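PDB 3LO0: inorganic pyrophosphatase from Ehrlichia chaffeensis, which probably hydrolyses inorganic pyrophosphate to two phosphate ions with the help of magnesium, as a homohexamer of the PPase family. Local coordinates for residues Val135-Tyr138 with Tyr139-Ile142. Numbering follows the deposited sequence.
Sequences VDQY and YNNI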
ATOM      1  N   VAL A 135       7.102  16.354 -17.751  1.00 30.77           N
ATOM      2  CA  VAL A 135       6.487  15.360 -16.873  1.00 30.31           C
ATOM      3  C   VAL A 135       6.913  15.516 -15.399  1.00 30.15           C
ATOM      4  O   VAL A 135       6.084  15.449 -14.488  1.00 31.58           O
ATOM      5  CB  VAL A 135       6.785  13.955 -17.418  1.00 29.40           C
ATOM      6  CG1 VAL A 135       6.266  12.878 -16.494  1.00 28.78           C
ATOM      7  CG2 VAL A 135       6.206  13.836 -18.878  1.00 30.25           C
ATOM      8  N   ASP A 136       8.195  15.703 -15.157  1.00 30.34           N
ATOM      9  CA  ASP A 136       8.676  16.047 -13.811  1.00 31.31           C
ATOM     10  C   ASP A 136       9.976  16.858 -13.889  1.00 31.89           C
ATOM     11  O   ASP A 136      10.982  16.357 -14.376  1.00 31.23           O
ATOM     12  CB  ASP A 136       8.932  14.755 -13.029  1.00 30.57           C
ATOM     13  CG  ASP A 136       9.095  14.979 -11.521  1.00 32.64           C
ATOM     14  OD1 ASP A 136       9.119  16.146 -11.062  1.00 33.25           O
ATOM     15  OD2 ASP A 136       9.218  13.973 -10.789  1.00 31.50           O
ATOM     16  N   GLN A 137       9.984  18.067 -13.328  1.00 33.39           N
ATOM     17  CA  GLN A 137      11.204  18.876 -13.334  1.00 34.34           C
ATOM     18  C   GLN A 137      12.266  18.423 -12.329  1.00 33.42           C
ATOM     19  O   GLN A 137      13.397  18.903 -12.384  1.00 33.72           O
ATOM     20  CB  GLN A 137      10.874  20.369 -13.137  1.00 36.16           C
ATOM     21  CG  GLN A 137       9.794  20.822 -14.104  1.00 39.61           C
ATOM     22  CD  GLN A 137      10.011  22.203 -14.681  1.00 44.80           C
ATOM     23  OE1 GLN A 137      10.641  23.074 -14.071  1.00 45.35           O
ATOM     24  NE2 GLN A 137       9.475  22.410 -15.877  1.00 47.32           N
ATOM     25  N   TYR A 138      11.932  17.472 -11.457  1.00 32.38           N
ATOM     26  CA  TYR A 138      12.887  17.001 -10.477  1.00 32.20           C
ATOM     27  C   TYR A 138      14.189  16.567 -11.121  1.00 31.33           C
ATOM     28  O   TYR A 138      15.260  16.765 -10.536  1.00 31.72           O
ATOM     29  CB  TYR A 138      12.311  15.845  -9.649  1.00 32.18           C
ATOM     30  CG  TYR A 138      13.147  15.449  -8.456  1.00 33.79           C
ATOM     31  CD1 TYR A 138      12.946  16.043  -7.208  1.00 37.09           C
ATOM     32  CD2 TYR A 138      14.120  14.458  -8.558  1.00 37.23           C
ATOM     33  CE1 TYR A 138      13.708  15.672  -6.100  1.00 39.98           C
ATOM     34  CE2 TYR A 138      14.899  14.087  -7.453  1.00 38.59           C
ATOM     35  CZ  TYR A 138      14.679  14.688  -6.230  1.00 41.01           C
ATOM     36  OH  TYR A 138      15.438  14.318  -5.143  1.00 44.71           O
ATOM     37  N   TYR A 139      14.098  15.930 -12.289  1.00 30.22           N
ATOM     38  CA  TYR A 139      15.242  15.301 -12.931  1.00 30.22           C
ATOM     39  C   TYR A 139      15.923  16.194 -13.973  1.00 31.03           C
ATOM     40  O   TYR A 139      16.843  15.739 -14.631  1.00 30.06           O
ATOM     41  CB  TYR A 139      14.831  13.927 -13.560  1.00 29.75           C
ATOM     42  CG  TYR A 139      14.336  12.911 -12.550  1.00 27.74           C
ATOM     43  CD1 TYR A 139      15.234  12.138 -11.797  1.00 27.30           C
ATOM     44  CD2 TYR A 139      12.969  12.741 -12.314  1.00 27.30           C
ATOM     45  CE1 TYR A 139      14.782  11.218 -10.853  1.00 27.96           C
ATOM     46  CE2 TYR A 139      12.516  11.816 -11.374  1.00 24.59           C
ATOM     47  CZ  TYR A 139      13.421  11.066 -10.653  1.00 27.04           C
ATOM     48  OH  TYR A 139      12.959  10.170  -9.695  1.00 28.31           O
ATOM     49  N   ASN A 140      15.515  17.470 -14.072  1.00 32.37           N
ATOM     50  CA  ASN A 140      16.120  18.434 -15.004  1.00 34.44           C
ATOM     51  C   ASN A 140      17.647  18.395 -14.996  1.00 34.97           C
ATOM     52  O   ASN A 140      18.268  18.468 -16.048  1.00 34.58           O
ATOM     53  CB  ASN A 140      15.660  19.877 -14.704  1.00 36.05           C
ATOM     54  CG  ASN A 140      14.237  20.168 -15.164  1.00 36.88           C
ATOM     55  OD1 ASN A 140      13.623  19.378 -15.863  1.00 40.60           O
ATOM     56  ND2 ASN A 140      13.714  21.328 -14.764  1.00 41.82           N
ATOM     57  N   ASN A 141      18.231  18.233 -13.812  1.00 35.57           N
ATOM     58  CA  ASN A 141      19.685  18.250 -13.630  1.00 37.52           C
ATOM     59  C   ASN A 141      20.392  16.929 -13.930  1.00 36.43           C
ATOM     60  O   ASN A 141      21.622  16.849 -13.841  1.00 37.42           O
ATOM     61  CB  ASN A 141      20.046  18.715 -12.198  1.00 38.92           C
ATOM     62  CG  ASN A 141      19.813  17.631 -11.142  1.00 41.84           C
ATOM     63  OD1 ASN A 141      19.286  16.545 -11.439  1.00 47.23           O
ATOM     64  ND2 ASN A 141      20.184  17.929  -9.898  1.00 45.80           N
ATOM     65  N   ILE A 142      19.632  15.894 -14.271  1.00 34.62           N
ATOM     66  CA  ILE A 142      20.223  14.627 -14.680  1.00 33.25           C
ATOM     67  C   ILE A 142      20.315  14.664 -16.212  1.00 33.06           C
ATOM     68  O   ILE A 142      19.308  14.533 -16.910  1.00 32.31           O
ATOM     69  CB  ILE A 142      19.398  13.421 -14.183  1.00 31.68           C
ATOM     70  CG1 ILE A 142      19.164  13.493 -12.670  1.00 31.36           C
ATOM     71  CG2 ILE A 142      20.111  12.089 -14.464  1.00 32.63           C
ATOM     72  CD1 ILE A 142      20.455  13.407 -11.838  1.00 28.03           C
TER
HETATM   73  O   HOH W   1      16.897  18.755 -11.242  1.00 33.94           O
HETATM   74  O   HOH W   2      17.765  15.108  -9.699  1.00 38.35           O
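Tyr138 and Tyr139, adjacent in sequence, form a T-shaped (edge-to-face) pair. Tyr138 turns an edge to Tyr139, and its CD2 sits over the centre of the Tyr139 ring, 4.0 Å from CE1 of Tyr139. The ring centroids are 5.3 Å apart and the planes meet at 69°. The first torsions help to bring this about: CG of Tyr138 lies anti to its own N (chi1 -170°), whereas CG of Tyr139 lies anti to the carbonyl carbon (chi1 -62°).

Successive turns shape the backbone. In an Asx turn, Asp136 OD1 accepts a nearly straight bond from Tyr138 N (3.1 Å), which arrives from above the carboxylate plane. Asn140 N then donates to Gln137 O at 3.1 Å, closing a turn from Gln137 to Asn140. Beside this bond the Asn140 amide packs on Gln137, with ND2 3.4 Å from CB of Gln137. A type I beta turn from Tyr139 to Ile142 overlaps it, closed by Ile142 N to Tyr139 O.

Two waters bridge Tyr138 O to Asn141. One accepts from Asn141 N, and the other donates to Asn141 OD1 at 2.7 Å.

Residues 135-142 belong to the loop between strand 124-131 and helix 150-162, away from the predicted substrate and magnesium sites. Asp136 OD2 makes a salt bridge with Arg98. Tyr139 packs on Val130 and Pro131 of strand 124-131, while Tyr138 touches Pro149 of a neighbouring subunit.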